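Local coordinates for Cry37AA1 (Bacillus thuringiensis, PDB 4RHZ), which binds calcium through a C2-like beta sandwich and pairs with Cry23Aa1 to form what is probably a binary insecticidal toxin, at residues Tyr30-Asp35 and Ser63-Ser68; Ile10-Glu15 and Gly77-Tyr82. All coordinates share one frame; numbering follows the deposited sequence.

Contact 1: residues Tyr30-Asp35 and Ser63-Ser68; sequences YLTNPD and SSDTGS
Leu31 reaches across to Ser63 and Ser64 at one end of a C2-like beta sandwich, where a loop between two strands of one sheet meets the connection that crosses between the sheets. A single methyl does the touching: CD2 of Leu31 lies 3.4 Å from the carbonyl O of Ser63 and 3.6 Å from CA of Ser64, with the CB of Ser64 close behind. A branched apolar side chain suits this place because it can rest against backbone and a small CB without needing a polar partner. Its CG stands anti to the carbonyl carbon (chi1 -81°), which carries CD2 across to the neighbouring loop.

Beside this van der Waals contact, a water accepts a hydrogen bond from Asp65 N at 2.9 Å and makes a weak, long one with Thr32 OG1. The carbonyl O of Leu31 itself takes a hydrogen bond from Gln72 NE2. Farther along the same loop, Asp35 forms a salt bridge with Arg242 of the Cry23AA1 chain, so residues 30-35 also serve the interface of the complex. Asn33 shapes this part as an Asx turn, its OD1 accepting from Asp35 N at 2.8 Å with an N-H...O angle of 148°.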
# COMPACT_ATOMS: atom_id res chain seq x y z
N TYR B 30 25.02 5.52 0.18
CA TYR B 30 25.73 6.75 0.49
C TYR B 30 24.68 7.78 0.80
O TYR B 30 23.53 7.66 0.34
CB TYR B 30 26.61 7.23 -0.71
CG TYR B 30 25.88 7.55 -2.05
CD1 TYR B 30 25.48 8.82 -2.35
CD2 TYR B 30 25.68 6.58 -3.00
CE1 TYR B 30 24.80 9.13 -3.54
CE2 TYR B 30 25.06 6.88 -4.22
CZ TYR B 30 24.62 8.16 -4.47
OH TYR B 30 23.98 8.50 -5.63
N LEU B 31 25.05 8.83 1.52
CA LEU B 31 24.12 9.92 1.77
C LEU B 31 23.97 10.88 0.59
O LEU B 31 22.92 10.88 -0.10
CB LEU B 31 24.49 10.68 3.04
CG LEU B 31 24.02 10.01 4.36
CD1 LEU B 31 24.16 8.51 4.40
CD2 LEU B 31 24.76 10.62 5.61
N THR B 32 24.99 11.69 0.35
CA THR B 32 24.84 12.72 -0.69
C THR B 32 25.95 12.68 -1.68
O THR B 32 25.78 13.20 -2.81
CB THR B 32 24.74 14.11 -0.12
OG1 THR B 32 25.81 14.28 0.80
CG2 THR B 32 23.39 14.27 0.73
N ASN B 33 27.08 12.09 -1.27
CA ASN B 33 28.27 12.00 -2.11
C ASN B 33 28.50 10.59 -2.60
O ASN B 33 28.86 9.73 -1.85
CB ASN B 33 29.54 12.52 -1.36
CG ASN B 33 30.79 12.62 -2.31
OD1 ASN B 33 30.95 11.79 -3.24
ND2 ASN B 33 31.67 13.65 -2.07
N PRO B 34 28.36 10.35 -3.89
CA PRO B 34 28.44 8.95 -4.39
C PRO B 34 29.80 8.28 -4.15
O PRO B 34 29.87 7.01 -4.16
CB PRO B 34 28.25 9.10 -5.91
CG PRO B 34 27.42 10.31 -6.04
CD PRO B 34 27.90 11.29 -4.94
N ASP B 35 30.88 9.08 -3.96
CA ASP B 35 32.15 8.46 -3.63
C ASP B 35 32.20 8.03 -2.18
O ASP B 35 33.12 7.33 -1.84
CB ASP B 35 33.34 9.43 -3.79
CG ASP B 35 33.57 9.94 -5.23
OD1 ASP B 35 34.04 11.11 -5.36
OD2 ASP B 35 33.33 9.17 -6.17
N SER B 63 26.87 9.07 9.89
CA SER B 63 26.65 10.50 10.06
C SER B 63 26.81 11.18 8.75
O SER B 63 27.40 10.61 7.80
CB SER B 63 27.62 11.09 11.09
OG SER B 63 28.97 10.97 10.62
N SER B 64 26.30 12.38 8.70
CA SER B 64 26.38 13.22 7.55
C SER B 64 27.55 14.18 7.61
O SER B 64 28.28 14.25 8.56
CB SER B 64 25.10 13.98 7.39
OG SER B 64 25.02 15.02 8.28
N ASP B 65 27.65 14.96 6.57
CA ASP B 65 28.69 15.92 6.37
C ASP B 65 28.72 16.90 7.48
O ASP B 65 29.75 17.27 7.95
CB ASP B 65 28.10 16.82 5.31
CG ASP B 65 28.82 16.80 4.09
OD1 ASP B 65 28.24 17.22 3.11
OD2 ASP B 65 29.95 16.36 4.11
N THR B 66 27.54 17.33 7.86
CA THR B 66 27.34 18.33 8.86
C THR B 66 26.90 17.82 10.18
O THR B 66 26.74 18.55 11.09
CB THR B 66 26.24 19.21 8.36
OG1 THR B 66 25.15 18.39 7.93
CG2 THR B 66 26.72 19.96 7.17
N GLY B 67 26.70 16.54 10.28
CA GLY B 67 26.19 15.96 11.52
C GLY B 67 24.70 16.24 11.68
O GLY B 67 24.10 15.87 12.68
N SER B 68 24.09 16.89 10.69
CA SER B 68 22.65 17.11 10.72
C SER B 68 21.85 15.81 10.58
O SER B 68 22.45 14.75 10.26
CB SER B 68 22.27 18.05 9.60
OG SER B 68 22.38 19.33 10.18
O HOH W 1 26.25 14.14 4.18

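Contact 2: residues Ile10-Glu15 and Gly77-Tyr82; sequences INFYNE and GDVKEY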
# COMPACT_ATOMS: atom_id res chain seq x y z
N ILE B 10 16.86 -5.66 4.15
CA ILE B 10 16.98 -5.90 2.79
C ILE B 10 16.26 -7.20 2.45
O ILE B 10 16.46 -8.21 3.16
CB ILE B 10 18.48 -6.11 2.46
CG1 ILE B 10 19.33 -4.89 2.94
CG2 ILE B 10 18.64 -6.45 1.03
CD1 ILE B 10 20.81 -5.05 2.68
N ASN B 11 15.48 -7.19 1.35
CA ASN B 11 14.81 -8.38 0.88
C ASN B 11 15.17 -8.70 -0.52
O ASN B 11 15.18 -7.81 -1.37
CB ASN B 11 13.31 -8.17 0.98
CG ASN B 11 12.81 -8.46 2.36
OD1 ASN B 11 12.73 -9.61 2.72
ND2 ASN B 11 12.55 -7.43 3.16
N PHE B 12 15.45 -9.99 -0.76
CA PHE B 12 15.87 -10.49 -2.04
C PHE B 12 14.76 -11.31 -2.70
O PHE B 12 14.12 -12.07 -2.04
CB PHE B 12 17.09 -11.37 -1.86
CG PHE B 12 18.26 -10.70 -1.14
CD1 PHE B 12 18.36 -10.71 0.26
CD2 PHE B 12 19.30 -10.09 -1.89
CE1 PHE B 12 19.46 -10.12 0.91
CE2 PHE B 12 20.40 -9.51 -1.28
CZ PHE B 12 20.50 -9.51 0.14
N TYR B 13 14.57 -11.20 -4.02
CA TYR B 13 13.48 -11.87 -4.72
C TYR B 13 14.04 -12.40 -6.00
O TYR B 13 14.82 -11.69 -6.64
CB TYR B 13 12.37 -10.88 -5.04
CG TYR B 13 11.74 -10.30 -3.84
CD1 TYR B 13 10.63 -10.93 -3.22
CD2 TYR B 13 12.23 -9.14 -3.29
CE1 TYR B 13 10.02 -10.36 -2.02
CE2 TYR B 13 11.65 -8.56 -2.18
CZ TYR B 13 10.54 -9.18 -1.52
OH TYR B 13 9.99 -8.56 -0.39
N ASN B 14 13.67 -13.64 -6.36
CA ASN B 14 14.06 -14.29 -7.65
C ASN B 14 13.03 -15.40 -7.85
O ASN B 14 13.07 -16.38 -7.13
CB ASN B 14 15.46 -14.88 -7.54
CG ASN B 14 16.12 -15.24 -8.91
OD1 ASN B 14 15.73 -14.83 -10.02
ND2 ASN B 14 17.20 -16.00 -8.80
N GLU B 15 12.05 -15.21 -8.75
CA GLU B 15 11.01 -16.21 -9.02
C GLU B 15 11.64 -17.52 -9.51
O GLU B 15 12.37 -17.52 -10.50
CB GLU B 15 10.06 -15.74 -10.09
CG GLU B 15 8.64 -16.08 -9.75
CD GLU B 15 7.67 -15.90 -10.91
OE1 GLU B 15 7.70 -16.64 -11.89
OE2 GLU B 15 6.80 -15.04 -10.80
N GLY B 77 23.29 -1.81 -6.11
CA GLY B 77 23.73 -3.15 -5.85
C GLY B 77 24.20 -3.81 -7.12
O GLY B 77 23.73 -3.46 -8.23
N ASP B 78 25.12 -4.74 -6.93
CA ASP B 78 25.49 -5.71 -7.94
C ASP B 78 25.16 -7.05 -7.30
O ASP B 78 25.96 -7.60 -6.53
CB ASP B 78 27.03 -5.68 -8.18
CG ASP B 78 27.45 -6.57 -9.35
OD1 ASP B 78 26.71 -7.51 -9.77
OD2 ASP B 78 28.49 -6.24 -9.95
N VAL B 79 23.98 -7.57 -7.60
CA VAL B 79 23.45 -8.74 -6.88
C VAL B 79 23.04 -9.78 -7.90
O VAL B 79 22.26 -9.49 -8.79
CB VAL B 79 22.23 -8.35 -5.98
CG1 VAL B 79 21.69 -9.56 -5.17
CG2 VAL B 79 22.61 -7.20 -5.06
N LYS B 80 23.57 -10.97 -7.71
CA LYS B 80 23.35 -12.09 -8.57
C LYS B 80 22.98 -13.44 -7.98
O LYS B 80 23.22 -13.83 -6.84
CB LYS B 80 24.56 -12.33 -9.46
CG LYS B 80 24.85 -11.28 -10.44
CD LYS B 80 26.07 -11.58 -11.19
CE LYS B 80 26.69 -10.34 -11.66
NZ LYS B 80 27.49 -10.56 -12.84
N GLU B 81 22.38 -14.16 -8.88
CA GLU B 81 22.10 -15.54 -8.73
C GLU B 81 22.80 -16.35 -9.78
O GLU B 81 22.85 -16.08 -11.09
CB GLU B 81 20.70 -15.94 -8.40
CG GLU B 81 20.70 -16.89 -7.25
CD GLU B 81 19.36 -17.47 -6.96
OE1 GLU B 81 18.65 -16.95 -6.12
OE2 GLU B 81 19.01 -18.45 -7.57
N TYR B 82 23.23 -17.43 -9.13
CA TYR B 82 24.14 -18.48 -9.51
C TYR B 82 23.78 -19.11 -10.78
O TYR B 82 22.65 -19.43 -11.04
CB TYR B 82 24.08 -19.59 -8.45
CG TYR B 82 22.68 -19.92 -7.88
CD1 TYR B 82 22.16 -19.20 -6.84
CD2 TYR B 82 21.91 -20.96 -8.39
CE1 TYR B 82 20.92 -19.47 -6.31
CE2 TYR B 82 20.66 -21.24 -7.85
CZ TYR B 82 20.17 -20.47 -6.80
OH TYR B 82 18.93 -20.68 -6.22
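Near the calcium-binding end of the sandwich, strand 4-13 and strand 73-81 face each other from different sheets, and side chains on and just beyond them meet as two pairs, Phe12 with Val79 and Asn14 with Glu81. CG1 of Val79 comes up to the edge of the Phe12 ring, near its plane, 4.1 Å from CD2 and equally far from CE2. The two side chains cross at about a right angle, the methyl against the ring edge. Val79 places that methyl by holding CG1 anti to the backbone N (chi1 -178°). One face of the same ring is taken by Ile10, whose CG2 sits 3.6 Å above the plane, offset toward the rim.

Both strands alternate inward and outward residues, as a beta sandwich requires: Phe12 and Val79 point into the space between the sheets, where Ile27 touches both, while Tyr13 and Lys80 turn away. The apolar pair suits this buried interior; two residues further along the chain on each side, polar groups take over.

There Asn14 ND2 lies 3.2 Å from Glu81 OE1, with the amide and carboxylate planes 79° apart. Each group has a firmer partner outside the pair. Glu81 OE1 accepts from the backbone N of Glu22, which satisfies an oxygen of this buried carboxylate. An amide suits position 14 because it can donate and accept at once: its OD1 bonds to Ser115 OG, and its ND2 donates to OD2 of Asp89. Asp89 binds the calcium ion together with Glu112, which makes Asn14 a second-shell residue, its side chain about 5 Å from the metal at the nearest atoms and hydrogen-bonded to a first-shell carboxylate.

Overall arrangement
From the N terminus, the chain runs along strand 4-13 into residues 10-15, the first half of contact 2. It then crosses to the other sheet for strand 26-30, whose end leads into 30-35 of contact 1. After strand 38-43 it returns to the first sheet as strand 55-62; the connection that follows holds residues 63-68, which close the loop of contact 1. Strand 73-81 then brings 77-82 back to 10-15, so contact 1 is nested within the larger loop closed by contact 2. Their centres are 26 Å apart on opposite sides of the chain's centre: contact 2 joins the facing sheets near the calcium site, whereas contact 1 links loops at the far end.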